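Local coordinates for sporulation and cell division protein SsgA (Streptomyces sp. Ag82_O1-9, PDB 6SLC) that probably takes part in sporulation-specific cell division in Streptomyces, a process in which the related SsgB recruits FtsZ, at residues T51-P54 with Y55-H58; A107-P111 with E112-L116; E125-L128 with K129-D132. One frame throughout, in Å; residues are numbered along the deposited sequence.

Contact 1 of 3, residues T51-P54 with Y55-H58; sequences TADP and YAVH
The imidazole of His-58 meets the carboxylate of Asp-53 at its edge: NE2 donates to OD2 at 3.0 Å, and OD2 lies close to the ring plane. The two flat groups are not coplanar, their planes being 54° apart, and the histidine reaches OD2 on its anti side, displaced from the carboxylate plane. With CG of Asp-53 anti to the backbone N (chi1 -169°), the carboxylate swings over the methyl of Ala-56, CB of which is 3.6 Å from OD2. The Tyr-55 ring sits obliquely beside Pro-54, with a loose apolar approach of CD2 to the proline CG. The backbone here makes a type I beta turn from Asp-53 to Ala-56, closed by Ala-56 N donating to Asp-53 O at 3.1 Å. A water joins the other carboxylate oxygen to the turn, donating to Asp-53 OD1 at 2.5 Å and accepting from Tyr-55 N. The turn leads into strand 56-64, where Val-72 of the adjacent strand touches both Ala-56 and His-58; Pro-54 O is bound by the hydroxyl of Tyr-49. Each carboxylate oxygen thus has its own donor, which fixes the rotation of Asp-53. The bond to His-58 ties the start of strand 56-64 to the loop before it, and the negative charge beside NE2 would probably stabilise the positively charged, doubly protonated imidazole.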
# COMPACT_ATOMS: atom_id res chain seq x y z
N THR A 51 -1.14 -0.22 -15.35
CA THR A 51 -1.69 0.16 -16.68
C THR A 51 -2.30 1.56 -16.61
O THR A 51 -2.36 2.21 -17.66
CB THR A 51 -2.70 -0.88 -17.18
OG1 THR A 51 -3.80 -0.85 -16.28
CG2 THR A 51 -2.11 -2.27 -17.25
N ALA A 52 -2.70 2.04 -15.42
CA ALA A 52 -3.18 3.42 -15.20
C ALA A 52 -2.01 4.42 -15.22
O ALA A 52 -2.28 5.63 -15.31
CB ALA A 52 -3.94 3.52 -13.91
N ASP A 53 -0.77 3.95 -15.11
CA ASP A 53 0.46 4.79 -15.20
C ASP A 53 1.37 4.12 -16.23
O ASP A 53 2.44 3.63 -15.90
CB ASP A 53 1.08 4.95 -13.80
CG ASP A 53 2.19 5.98 -13.68
OD1 ASP A 53 2.44 6.69 -14.68
OD2 ASP A 53 2.80 6.05 -12.59
N PRO A 54 0.95 4.04 -17.51
CA PRO A 54 1.53 3.10 -18.47
C PRO A 54 2.95 3.40 -18.98
O PRO A 54 3.53 2.50 -19.56
CB PRO A 54 0.56 3.12 -19.66
CG PRO A 54 -0.09 4.47 -19.58
CD PRO A 54 -0.12 4.85 -18.11
N TYR A 55 3.49 4.59 -18.71
CA TYR A 55 4.87 4.98 -19.08
C TYR A 55 5.87 4.61 -17.98
O TYR A 55 7.09 4.71 -18.25
CB TYR A 55 4.96 6.49 -19.35
CG TYR A 55 4.23 6.90 -20.61
CD1 TYR A 55 4.73 6.57 -21.86
CD2 TYR A 55 3.02 7.56 -20.54
CE1 TYR A 55 4.05 6.92 -23.01
CE2 TYR A 55 2.33 7.92 -21.68
CZ TYR A 55 2.85 7.60 -22.92
OH TYR A 55 2.14 7.98 -24.03
N ALA A 56 5.39 4.21 -16.80
CA ALA A 56 6.25 4.12 -15.59
C ALA A 56 6.45 2.67 -15.14
O ALA A 56 5.58 1.81 -15.36
CB ALA A 56 5.68 4.94 -14.46
N VAL A 57 7.59 2.44 -14.51
CA VAL A 57 7.86 1.26 -13.67
C VAL A 57 8.23 1.77 -12.28
O VAL A 57 9.11 2.65 -12.19
CB VAL A 57 8.94 0.38 -14.28
CG1 VAL A 57 9.40 -0.70 -13.30
CG2 VAL A 57 8.44 -0.24 -15.58
N HIS A 58 7.54 1.26 -11.25
CA HIS A 58 7.81 1.61 -9.83
C HIS A 58 8.73 0.55 -9.26
O HIS A 58 8.43 -0.65 -9.42
CB HIS A 58 6.49 1.78 -9.08
CG HIS A 58 5.69 2.91 -9.63
ND1 HIS A 58 5.85 4.23 -9.19
CD2 HIS A 58 4.75 2.94 -10.62
CE1 HIS A 58 5.04 5.01 -9.87
NE2 HIS A 58 4.35 4.25 -10.76
O HOH W 1 3.39 1.68 -13.95
O HOH W 2 2.42 6.80 -17.18

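Contact 2 of 3, residues A107-P111 with E112-L116; sequences ALSSP and EGEAL
A beta hairpin made by strands 101-109 and 114-120 ends here, and the contact joins its two arms round the Pro-111 and Glu-112 reversal. The arms run antiparallel, their axes 4.7 Å apart. Leu-108 and Ala-115 form a hydrogen-bonded pair, with Leu-108 N to Ala-115 O at 2.8 Å and Ala-115 N back to Leu-108 O at 2.9 Å; non-hydrogen-bonded pairs flank it, Ala-107 with Leu-116 and Ser-109 with Glu-114. Nearer the tip, Ser-110 N donates to Gly-113 O at 2.7 Å, and the return bond from Gly-113 N to Ser-110 O is weak. The serine hydroxyl adds a second acceptor for the same N-H. Its OG, held between the backbone N and the carbonyl carbon (chi1 77°), turns into the loop and accepts from Gly-113 N at 2.9 Å. CB of Glu-112 lies 3.4 Å from Ser-110 OG. His-20 of the second subunit packs on both Ser-110 and Glu-112, placing the tip against a neighbouring copy. Leu-108 is buried toward Trp-71 and Phe-73 of strand 67-74, on the same side of the sheet as Ala-115. On the other side, Leu-116 carries CD1 to within 4.3 Å of Ala-107 CB, and the Ser-109 hydroxyl lies alongside the extended Glu-114 chain, with Ser-109 OG 3.9 Å from Glu-114 CG.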
# COMPACT_ATOMS: atom_id res chain seq x y z
N ALA A 107 22.77 3.09 -12.61
CA ALA A 107 23.44 4.16 -11.86
C ALA A 107 22.41 5.24 -11.51
O ALA A 107 21.85 5.84 -12.43
CB ALA A 107 24.57 4.74 -12.67
N LEU A 108 22.18 5.45 -10.21
CA LEU A 108 21.17 6.38 -9.66
C LEU A 108 21.86 7.53 -8.90
O LEU A 108 22.76 7.27 -8.08
CB LEU A 108 20.27 5.56 -8.73
CG LEU A 108 19.50 4.42 -9.39
CD1 LEU A 108 18.63 3.69 -8.37
CD2 LEU A 108 18.62 4.92 -10.52
N SER A 109 21.45 8.77 -9.19
CA SER A 109 21.93 10.01 -8.51
C SER A 109 20.74 10.70 -7.85
O SER A 109 19.71 10.86 -8.52
CB SER A 109 22.61 10.99 -9.47
OG SER A 109 23.74 10.42 -10.13
N SER A 110 20.88 11.12 -6.60
CA SER A 110 19.94 12.04 -5.90
C SER A 110 20.75 13.02 -5.06
O SER A 110 21.95 12.81 -4.85
CB SER A 110 18.96 11.26 -5.05
OG SER A 110 19.59 10.82 -3.85
N PRO A 111 20.13 14.10 -4.53
CA PRO A 111 20.79 14.91 -3.50
C PRO A 111 21.35 14.04 -2.37
O PRO A 111 22.46 14.28 -1.92
CB PRO A 111 19.65 15.80 -2.98
CG PRO A 111 18.68 15.91 -4.15
CD PRO A 111 18.78 14.57 -4.86
N GLU A 112 20.58 13.01 -1.97
CA GLU A 112 20.89 12.07 -0.86
C GLU A 112 22.11 11.21 -1.26
O GLU A 112 23.07 11.18 -0.48
CB GLU A 112 19.65 11.24 -0.51
CG GLU A 112 18.39 12.09 -0.32
CD GLU A 112 17.23 11.47 0.45
OE1 GLU A 112 17.46 10.48 1.17
OE2 GLU A 112 16.10 11.99 0.33
N GLY A 113 22.09 10.59 -2.45
CA GLY A 113 22.97 9.44 -2.76
C GLY A 113 23.39 9.30 -4.22
O GLY A 113 22.72 9.83 -5.11
N GLU A 114 24.51 8.59 -4.44
CA GLU A 114 24.88 7.94 -5.73
C GLU A 114 25.00 6.43 -5.52
O GLU A 114 25.74 6.01 -4.61
CB GLU A 114 26.21 8.48 -6.25
CG GLU A 114 26.09 9.79 -7.02
CD GLU A 114 27.13 9.96 -8.11
OE1 GLU A 114 27.39 8.98 -8.86
OE2 GLU A 114 27.70 11.07 -8.21
N ALA A 115 24.27 5.63 -6.30
CA ALA A 115 24.22 4.16 -6.19
C ALA A 115 24.47 3.53 -7.56
O ALA A 115 23.98 4.07 -8.56
CB ALA A 115 22.90 3.72 -5.61
N LEU A 116 25.20 2.43 -7.59
CA LEU A 116 25.33 1.53 -8.76
C LEU A 116 24.70 0.18 -8.42
O LEU A 116 25.18 -0.48 -7.49
CB LEU A 116 26.80 1.38 -9.12
CG LEU A 116 27.07 0.49 -10.32
CD1 LEU A 116 26.36 1.02 -11.56
CD2 LEU A 116 28.56 0.37 -10.56

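Contact 3 of 3, residues E125-L128 with K129-D132; sequences ESFL and KRTD
Thr-131 sets its methyl over one face of the Phe-127 ring, one helical turn away, with CG2 3.9 Å from the ring centroid and 20° off the normal, a CH-pi contact displaced a little toward the rim near CZ. The rest of the same side chain serves the backbone. A chi1 of 78° turns the Thr-131 hydroxyl back along the helix, where OG1 donates to Leu-128 O at 2.6 Å. That carbonyl is gripped a second time by Asp-132 N at 2.8 Å, so one oxygen takes both a side-chain and a main-chain donor. At the edge of the phenyl ring, near its plane, is Arg-130 NH1, 4.2 Å from Phe-127 CD1; the guanidinium is steeply turned against the ring, with a bend at chi3 bringing it round. On the solvent-facing flank Lys-129 lies extended past Glu-125, Lys-129 CE touching Glu-125 CG, but Lys-129 NZ stays 4.6 Å from Glu-125 OE2, too far for a salt bridge. Lys-129 N, Arg-130 N and Thr-131 N bond to the carbonyl oxygens four residues back, as in any alpha helix.

Farther out, Phe-127 is pressed on Val-25, Cys-27, Leu-47 and Tyr-49 of strands 19-34 and 40-50, and Leu-128 on Leu-82. Arg-130 NH1 has its main partner in Ser-26 O. The Thr-131 hydroxyl is also bound by Arg-75 NH1, which makes a long, weak ion pair with Asp-132 OD1, while Asp-132 OD2 is hydrogen-bonded to a glycerol, probably from the crystallisation liquor. This is the pattern of an amphipathic helix, 121-134, packed on an antiparallel sheet, with Phe-127 and Leu-128 buried, Ser-126 and Lys-129 exposed, and Arg-130 reaching back to the sheet.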
# COMPACT_ATOMS: atom_id res chain seq x y z
N GLU A 125 14.07 -8.55 -18.28
CA GLU A 125 13.47 -8.61 -19.64
C GLU A 125 12.14 -9.36 -19.57
O GLU A 125 11.17 -8.97 -20.23
CB GLU A 125 14.42 -9.26 -20.65
CG GLU A 125 13.81 -9.36 -22.05
CD GLU A 125 14.78 -9.34 -23.22
OE1 GLU A 125 15.82 -10.02 -23.14
OE2 GLU A 125 14.50 -8.61 -24.21
N SER A 126 12.09 -10.41 -18.76
CA SER A 126 10.90 -11.28 -18.62
C SER A 126 9.76 -10.48 -17.97
O SER A 126 8.59 -10.61 -18.41
CB SER A 126 11.26 -12.53 -17.85
OG SER A 126 10.12 -13.06 -17.20
N PHE A 127 10.09 -9.64 -16.98
CA PHE A 127 9.11 -8.72 -16.34
C PHE A 127 8.62 -7.70 -17.38
O PHE A 127 7.38 -7.51 -17.53
CB PHE A 127 9.71 -8.03 -15.11
CG PHE A 127 8.89 -6.87 -14.63
CD1 PHE A 127 7.63 -7.05 -14.07
CD2 PHE A 127 9.35 -5.58 -14.82
CE1 PHE A 127 6.89 -5.96 -13.64
CE2 PHE A 127 8.60 -4.49 -14.40
CZ PHE A 127 7.38 -4.68 -13.81
N LEU A 128 9.53 -7.06 -18.12
CA LEU A 128 9.12 -6.04 -19.12
C LEU A 128 8.23 -6.69 -20.19
O LEU A 128 7.27 -6.02 -20.62
CB LEU A 128 10.37 -5.38 -19.71
CG LEU A 128 11.13 -4.46 -18.76
CD1 LEU A 128 12.40 -3.96 -19.40
CD2 LEU A 128 10.26 -3.30 -18.31
N LYS A 129 8.49 -7.95 -20.58
CA LYS A 129 7.65 -8.68 -21.58
C LYS A 129 6.25 -8.89 -21.03
O LYS A 129 5.29 -8.77 -21.80
CB LYS A 129 8.29 -9.99 -22.02
CG LYS A 129 9.44 -9.83 -23.01
CD LYS A 129 10.01 -11.14 -23.52
CE LYS A 129 11.09 -10.98 -24.58
NZ LYS A 129 11.80 -12.26 -24.84
N ARG A 130 6.12 -9.12 -19.72
CA ARG A 130 4.79 -9.24 -19.08
C ARG A 130 4.09 -7.88 -19.10
O ARG A 130 2.88 -7.84 -19.41
CB ARG A 130 4.94 -9.87 -17.69
CG ARG A 130 5.34 -11.34 -17.76
CD ARG A 130 5.76 -11.92 -16.43
NE ARG A 130 4.67 -11.66 -15.50
CZ ARG A 130 4.80 -11.14 -14.29
NH1 ARG A 130 6.01 -10.89 -13.79
NH2 ARG A 130 3.71 -10.89 -13.59
N THR A 131 4.81 -6.78 -18.87
CA THR A 131 4.20 -5.42 -18.96
C THR A 131 3.78 -5.15 -20.40
O THR A 131 2.73 -4.53 -20.60
CB THR A 131 5.11 -4.31 -18.42
OG1 THR A 131 6.10 -3.99 -19.39
CG2 THR A 131 5.73 -4.68 -17.09
N ASP A 132 4.55 -5.62 -21.37
CA ASP A 132 4.25 -5.42 -22.82
C ASP A 132 2.99 -6.20 -23.22
O ASP A 132 2.26 -5.70 -24.09
CB ASP A 132 5.41 -5.87 -23.70
CG ASP A 132 6.66 -5.04 -23.51
OD1 ASP A 132 6.57 -3.96 -22.87
OD2 ASP A 132 7.72 -5.48 -24.00

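In the fold
Contacts 1 and 3 are partly buried and lie 13 Å apart between centres; they touch where Val-57 CG1 meets Phe-127 CE2 at 4.0 Å, which packs helix 121-134 against strand 56-64. Contact 2 sits at the surface, its centre 25 Å from that of contact 3, on the other side of the chain's centre, although strand 114-120 runs straight into that helix. Contacts 1 and 2 both reverse the chain at the ends of neighbouring strands of the sheet, yet the first relies on a carboxylate with a histidine and water, the second on backbone pairing and a serine hydroxyl. Contact 3 instead combines helical bonds with an aromatic ring packed on the sheet, a methyl over one face.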